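TRNA-5-methyluridine(54) 2-sulfurtransferase (Pyrococcus horikoshii, PDB 3VRH) catalyses the ATP-dependent 2-thiolation of 5-methyluridine 54 in the T loop of tRNAs, a modification that stabilises tRNA at high temperature. Local coordinates at residues A[24-29]-A[204-209]; A[158-163]-A[195-200]. All blocks are in the same frame, centred on the assembly; numbering follows the deposited sequence.

Contact 1: A[24-29]-A[204-209]; sequences EHFKEY and VVAYAL. With ZN (zinc ion), chain B.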
loop_
_atom_site.group_PDB
_atom_site.type_symbol
_atom_site.label_atom_id
_atom_site.label_comp_id
_atom_site.label_asym_id
_atom_site.label_seq_id
_atom_site.Cartn_x
_atom_site.Cartn_y
_atom_site.Cartn_z
ATOM N N GLU A 24 -0.226 34.883 -10.347
ATOM C CA GLU A 24 -0.362 34.764 -11.797
ATOM C C GLU A 24 0.584 33.734 -12.373
ATOM O O GLU A 24 0.220 32.992 -13.285
ATOM C CB GLU A 24 -0.170 36.117 -12.476
ATOM C CG GLU A 24 -1.350 37.058 -12.271
ATOM C CD GLU A 24 -2.656 36.481 -12.807
ATOM O OE1 GLU A 24 -2.646 35.909 -13.924
ATOM O OE2 GLU A 24 -3.687 36.587 -12.107
ATOM N N HIS A 25 1.799 33.676 -11.834
ATOM C CA HIS A 25 2.770 32.690 -12.291
ATOM C C HIS A 25 2.439 31.293 -11.791
ATOM O O HIS A 25 2.831 30.307 -12.419
ATOM C CB HIS A 25 4.215 33.080 -11.942
ATOM C CG HIS A 25 4.806 34.054 -12.906
ATOM N ND1 HIS A 25 5.084 35.354 -12.563
ATOM C CD2 HIS A 25 5.096 33.945 -14.223
ATOM C CE1 HIS A 25 5.555 36.002 -13.611
ATOM N NE2 HIS A 25 5.569 35.171 -14.636
ATOM N N PHE A 26 1.723 31.207 -10.669
ATOM C CA PHE A 26 1.215 29.914 -10.226
ATOM C C PHE A 26 0.129 29.401 -11.175
ATOM O O PHE A 26 0.141 28.229 -11.566
ATOM C CB PHE A 26 0.652 29.981 -8.806
ATOM C CG PHE A 26 -0.125 28.760 -8.425
ATOM C CD1 PHE A 26 0.517 27.531 -8.278
ATOM C CD2 PHE A 26 -1.498 28.824 -8.245
ATOM C CE1 PHE A 26 -0.198 26.394 -7.939
ATOM C CE2 PHE A 26 -2.223 27.689 -7.908
ATOM C CZ PHE A 26 -1.574 26.470 -7.756
ATOM N N LYS A 27 -0.814 30.283 -11.525
ATOM C CA LYS A 27 -1.889 29.942 -12.461
ATOM C C LYS A 27 -1.287 29.380 -13.735
ATOM O O LYS A 27 -1.688 28.315 -14.218
ATOM C CB LYS A 27 -2.751 31.175 -12.765
ATOM C CG LYS A 27 -3.808 31.430 -11.691
ATOM C CD LYS A 27 -4.333 32.873 -11.660
ATOM C CE LYS A 27 -4.889 33.340 -12.989
ATOM N NZ LYS A 27 -5.655 34.632 -12.832
ATOM N N GLU A 28 -0.293 30.100 -14.251
ATOM C CA GLU A 28 0.426 29.706 -15.457
ATOM C C GLU A 28 1.115 28.353 -15.303
ATOM O O GLU A 28 0.989 27.479 -16.168
ATOM C CB GLU A 28 1.442 30.792 -15.829
ATOM C CG GLU A 28 2.324 30.431 -17.009
ATOM C CD GLU A 28 3.161 31.609 -17.526
ATOM O OE1 GLU A 28 3.279 32.640 -16.823
ATOM O OE2 GLU A 28 3.704 31.495 -18.648
ATOM N N TYR A 29 1.834 28.169 -14.198
ATOM C CA TYR A 29 2.447 26.870 -13.916
ATOM C C TYR A 29 1.391 25.756 -13.913
ATOM O O TYR A 29 1.589 24.680 -14.498
ATOM C CB TYR A 29 3.214 26.922 -12.589
ATOM C CG TYR A 29 3.357 25.599 -11.867
ATOM C CD1 TYR A 29 2.382 25.176 -10.968
ATOM C CD2 TYR A 29 4.471 24.784 -12.065
ATOM C CE1 TYR A 29 2.494 23.973 -10.304
ATOM C CE2 TYR A 29 4.604 23.568 -11.396
ATOM C CZ TYR A 29 3.607 23.171 -10.511
ATOM O OH TYR A 29 3.687 21.976 -9.830
ATOM N N VAL A 204 -4.576 22.179 -6.504
ATOM C CA VAL A 204 -5.957 22.384 -6.923
ATOM C C VAL A 204 -6.656 23.398 -6.025
ATOM O O VAL A 204 -7.248 24.372 -6.522
ATOM C CB VAL A 204 -6.751 21.073 -6.976
ATOM C CG1 VAL A 204 -8.215 21.349 -7.267
ATOM C CG2 VAL A 204 -6.155 20.131 -8.027
ATOM N N VAL A 205 -6.579 23.186 -4.712
ATOM C CA VAL A 205 -7.105 24.174 -3.772
ATOM C C VAL A 205 -6.560 25.572 -4.072
ATOM O O VAL A 205 -7.331 26.532 -4.206
ATOM C CB VAL A 205 -6.809 23.810 -2.297
ATOM C CG1 VAL A 205 -7.133 25.004 -1.377
ATOM C CG2 VAL A 205 -7.614 22.585 -1.884
ATOM N N ALA A 206 -5.246 25.686 -4.216
ATOM C CA ALA A 206 -4.653 26.990 -4.485
ATOM C C ALA A 206 -5.130 27.610 -5.813
ATOM O O ALA A 206 -5.290 28.829 -5.933
ATOM C CB ALA A 206 -3.128 26.906 -4.425
ATOM N N TYR A 207 -5.370 26.771 -6.809
ATOM C CA TYR A 207 -5.782 27.289 -8.097
ATOM C C TYR A 207 -7.207 27.827 -8.056
ATOM O O TYR A 207 -7.460 28.935 -8.517
ATOM C CB TYR A 207 -5.638 26.234 -9.187
ATOM C CG TYR A 207 -5.877 26.795 -10.566
ATOM C CD1 TYR A 207 -7.142 26.776 -11.135
ATOM C CD2 TYR A 207 -4.841 27.370 -11.287
ATOM C CE1 TYR A 207 -7.371 27.305 -12.405
ATOM C CE2 TYR A 207 -5.053 27.897 -12.552
ATOM C CZ TYR A 207 -6.320 27.859 -13.110
ATOM O OH TYR A 207 -6.544 28.382 -14.368
ATOM N N ALA A 208 -8.133 27.041 -7.515
ATOM C CA ALA A 208 -9.519 27.470 -7.350
ATOM C C ALA A 208 -9.627 28.818 -6.652
ATOM O O ALA A 208 -10.390 29.680 -7.053
ATOM C CB ALA A 208 -10.302 26.442 -6.570
ATOM N N LEU A 209 -8.868 28.983 -5.586
ATOM C CA LEU A 209 -8.940 30.200 -4.802
ATOM C C LEU A 209 -8.358 31.348 -5.606
ATOM O O LEU A 209 -8.857 32.467 -5.538
ATOM C CB LEU A 209 -8.213 30.011 -3.466
ATOM C CG LEU A 209 -8.786 28.770 -2.752
ATOM C CD1 LEU A 209 -8.181 28.510 -1.361
ATOM C CD2 LEU A 209 -10.335 28.826 -2.706
HETATM ZN ZN ZN B . 5.496 36.158 -10.528
#
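Helix 23-40, which supplies His25 to the N-terminal zinc site, packs on helix 201-211 of the PP-loop domain, Phe26 and Lys27 meeting Ala206 and Tyr207. The axes of the two segments approach to 10.2 Å with a crossing angle of -122°. Phe26 carries its ring off the helix with CG anti to the backbone N (chi1 168°), so that the ring edge rests on the peptide link between Ala206 and Tyr207: Phe26 CE2 lies 3.5 Å from Tyr207 N, near the ring plane, and 3.7 Å from Ala206 CB. Tyr207 CE2 stands 3.8 Å from Lys27 CA, close to the tyrosine plane, while the aliphatic start of Lys27 crosses the tyrosine side chain at about a right angle. The lysine then bends away, and Lys27 NZ forms a 2.9 Å salt bridge with Glu24 OE2, met on the syn side. Tyr207 OH hydrogen-bonds to Glu31. His25, the residue before Phe26, binds the zinc ion through ND1 at 2.2 Å, with Cys3, Cys6 and Cys22 completing the site. With no hydrogen bond between the segments, the join rests on van der Waals packing of ring edges and aliphatic carbons, and the polar ends are satisfied away from it.

Contact 2: A[158-163]-A[195-200]; sequences DDEASF and PLYEVT
Asp158 and Glu160, on the first turns of helix 157-169 in the PP-loop domain, face the loop that runs from strand 191-193 to helix 201-211. Asp158 sets OD1 3.3 Å from Thr200 CA and 3.5 Å from Thr200 CB, beside the start of the next helix. That oxygen also accepts a hydrogen bond from Glu201 N, and OD2 forms a salt bridge with Lys246. Thr200 itself is the N-cap of helix 201-211: its OG1 caps Glu203 N. Asp159 belongs to the bicine pocket and makes no contact with the loop; its OD1 forms a salt bridge with Lys232 and OD2 accepts a hydrogen bond from Asn156 N. Glu160 turns toward the loop, its chain bent at chi2 (78°), which brings the carboxylate to the end of the Tyr197 side chain. Tyr197 stands in a type I turn from Leu196 to Val199, and Val250 of helix 245-256 packs against both Glu160 and Tyr197. The glutamate oxygen OE2 lies near the plane of the tyrosine ring, at its edge, but the carboxylate is turned 70° from that ring. OE2 is shared with Gly180 N, so two donors grip one buried oxygen. Tyr197 OH donates to Glu160 OE2 over 2.6 Å, arriving from above the carboxylate, 40° out of its plane.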
loop_
_atom_site.group_PDB
_atom_site.type_symbol
_atom_site.label_atom_id
_atom_site.label_comp_id
_atom_site.label_asym_id
_atom_site.label_seq_id
_atom_site.Cartn_x
_atom_site.Cartn_y
_atom_site.Cartn_z
ATOM N N ASP A 158 -3.310 13.202 -5.638
ATOM C CA ASP A 158 -3.699 12.699 -4.317
ATOM C C ASP A 158 -4.864 11.715 -4.372
ATOM O O ASP A 158 -4.887 10.729 -3.634
ATOM C CB ASP A 158 -3.999 13.846 -3.345
ATOM C CG ASP A 158 -2.785 14.731 -3.093
ATOM O OD1 ASP A 158 -2.577 15.708 -3.832
ATOM O OD2 ASP A 158 -2.025 14.452 -2.150
ATOM N N ASP A 159 -5.819 11.965 -5.256
ATOM C CA ASP A 159 -6.899 11.003 -5.477
ATOM C C ASP A 159 -6.388 9.667 -5.989
ATOM O O ASP A 159 -6.747 8.620 -5.443
ATOM C CB ASP A 159 -7.949 11.565 -6.435
ATOM C CG ASP A 159 -8.560 12.841 -5.913
ATOM O OD1 ASP A 159 -8.879 12.850 -4.710
ATOM O OD2 ASP A 159 -8.674 13.834 -6.672
ATOM N N GLU A 160 -5.570 9.695 -7.044
ATOM C CA GLU A 160 -5.011 8.460 -7.593
ATOM C C GLU A 160 -4.222 7.689 -6.514
ATOM O O GLU A 160 -4.385 6.483 -6.368
ATOM C CB GLU A 160 -4.115 8.741 -8.803
ATOM C CG GLU A 160 -3.524 7.468 -9.482
ATOM C CD GLU A 160 -4.530 6.730 -10.386
ATOM O OE1 GLU A 160 -5.752 6.884 -10.173
ATOM O OE2 GLU A 160 -4.096 6.006 -11.320
ATOM N N ALA A 161 -3.400 8.408 -5.750
ATOM C CA ALA A 161 -2.554 7.799 -4.730
ATOM C C ALA A 161 -3.387 7.103 -3.643
ATOM O O ALA A 161 -3.138 5.940 -3.308
ATOM C CB ALA A 161 -1.612 8.841 -4.111
ATOM N N SER A 162 -4.379 7.820 -3.120
ATOM C CA SER A 162 -5.270 7.291 -2.089
ATOM C C SER A 162 -6.151 6.137 -2.583
ATOM O O SER A 162 -6.363 5.164 -1.863
ATOM C CB SER A 162 -6.141 8.408 -1.509
ATOM O OG SER A 162 -7.074 8.841 -2.464
ATOM N N PHE A 163 -6.664 6.261 -3.804
ATOM C CA PHE A 163 -7.407 5.186 -4.449
ATOM C C PHE A 163 -6.505 3.972 -4.590
ATOM O O PHE A 163 -6.919 2.859 -4.283
ATOM C CB PHE A 163 -7.983 5.662 -5.803
ATOM C CG PHE A 163 -8.084 4.579 -6.879
ATOM C CD1 PHE A 163 -9.302 3.957 -7.151
ATOM C CD2 PHE A 163 -6.974 4.233 -7.659
ATOM C CE1 PHE A 163 -9.397 2.976 -8.158
ATOM C CE2 PHE A 163 -7.055 3.246 -8.643
ATOM C CZ PHE A 163 -8.267 2.621 -8.894
ATOM N N PRO A 195 -7.263 14.941 -16.616
ATOM C CA PRO A 195 -6.291 16.001 -16.911
ATOM C C PRO A 195 -5.537 16.538 -15.687
ATOM O O PRO A 195 -4.462 17.117 -15.832
ATOM C CB PRO A 195 -7.162 17.119 -17.515
ATOM C CG PRO A 195 -8.434 16.427 -17.967
ATOM C CD PRO A 195 -8.638 15.302 -17.019
ATOM N N LEU A 196 -6.098 16.362 -14.497
ATOM C CA LEU A 196 -5.437 16.839 -13.294
ATOM C C LEU A 196 -4.567 15.743 -12.667
ATOM O O LEU A 196 -4.164 15.853 -11.509
ATOM C CB LEU A 196 -6.464 17.318 -12.274
ATOM C CG LEU A 196 -7.404 18.448 -12.703
ATOM C CD1 LEU A 196 -8.131 18.988 -11.474
ATOM C CD2 LEU A 196 -6.651 19.568 -13.464
ATOM N N TYR A 197 -4.276 14.705 -13.447
ATOM C CA TYR A 197 -3.484 13.567 -12.968
ATOM C C TYR A 197 -2.198 13.922 -12.229
ATOM O O TYR A 197 -1.816 13.219 -11.300
ATOM C CB TYR A 197 -3.148 12.613 -14.123
ATOM C CG TYR A 197 -2.874 11.185 -13.683
ATOM C CD1 TYR A 197 -3.916 10.354 -13.262
ATOM C CD2 TYR A 197 -1.580 10.658 -13.715
ATOM C CE1 TYR A 197 -3.676 9.043 -12.851
ATOM C CE2 TYR A 197 -1.328 9.344 -13.325
ATOM C CZ TYR A 197 -2.379 8.535 -12.892
ATOM O OH TYR A 197 -2.124 7.216 -12.495
ATOM N N GLU A 198 -1.531 15.000 -12.632
ATOM C CA GLU A 198 -0.192 15.273 -12.108
ATOM C C GLU A 198 -0.107 16.482 -11.193
ATOM O O GLU A 198 0.985 16.819 -10.699
ATOM C CB GLU A 198 0.837 15.397 -13.242
ATOM C CG GLU A 198 0.898 14.165 -14.138
ATOM C CD GLU A 198 2.021 14.246 -15.154
ATOM O OE1 GLU A 198 1.790 14.785 -16.257
ATOM O OE2 GLU A 198 3.137 13.778 -14.844
ATOM N N VAL A 199 -1.240 17.144 -10.972
ATOM C CA VAL A 199 -1.273 18.235 -10.005
ATOM C C VAL A 199 -1.729 17.678 -8.653
ATOM O O VAL A 199 -2.467 16.691 -8.597
ATOM C CB VAL A 199 -2.180 19.407 -10.447
ATOM C CG1 VAL A 199 -1.606 20.105 -11.653
ATOM C CG2 VAL A 199 -3.604 18.909 -10.723
ATOM N N THR A 200 -1.284 18.304 -7.571
ATOM C CA THR A 200 -1.616 17.831 -6.238
ATOM C C THR A 200 -2.926 18.462 -5.776
ATOM O O THR A 200 -3.388 19.450 -6.349
ATOM C CB THR A 200 -0.512 18.184 -5.226
ATOM O OG1 THR A 200 -0.468 19.606 -5.060
ATOM C CG2 THR A 200 0.869 17.667 -5.697
#

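In the fold
From the N terminus the chain passes the zinc site and enters helix 23-40; contact 1 joins its first turns to helix 201-211 across 174 intervening residues, after all six strands of the mixed sheet have been laid down. Contact 2 is nested inside it, closing a shorter loop of 31 residues between helix 157-169 and the segment that leads into helix 201-211. The chain thus reaches contact 2 at 195-200 and, within a few residues, contact 1 at 204-209. Their centres lie 16 Å apart, but they touch where Val204 CG2 packs 3.9 Å from Val199 CG2. Together they tie the N-terminal zinc module and helix 157-169 to the loop 195-200 and helix 201-211 that follows it.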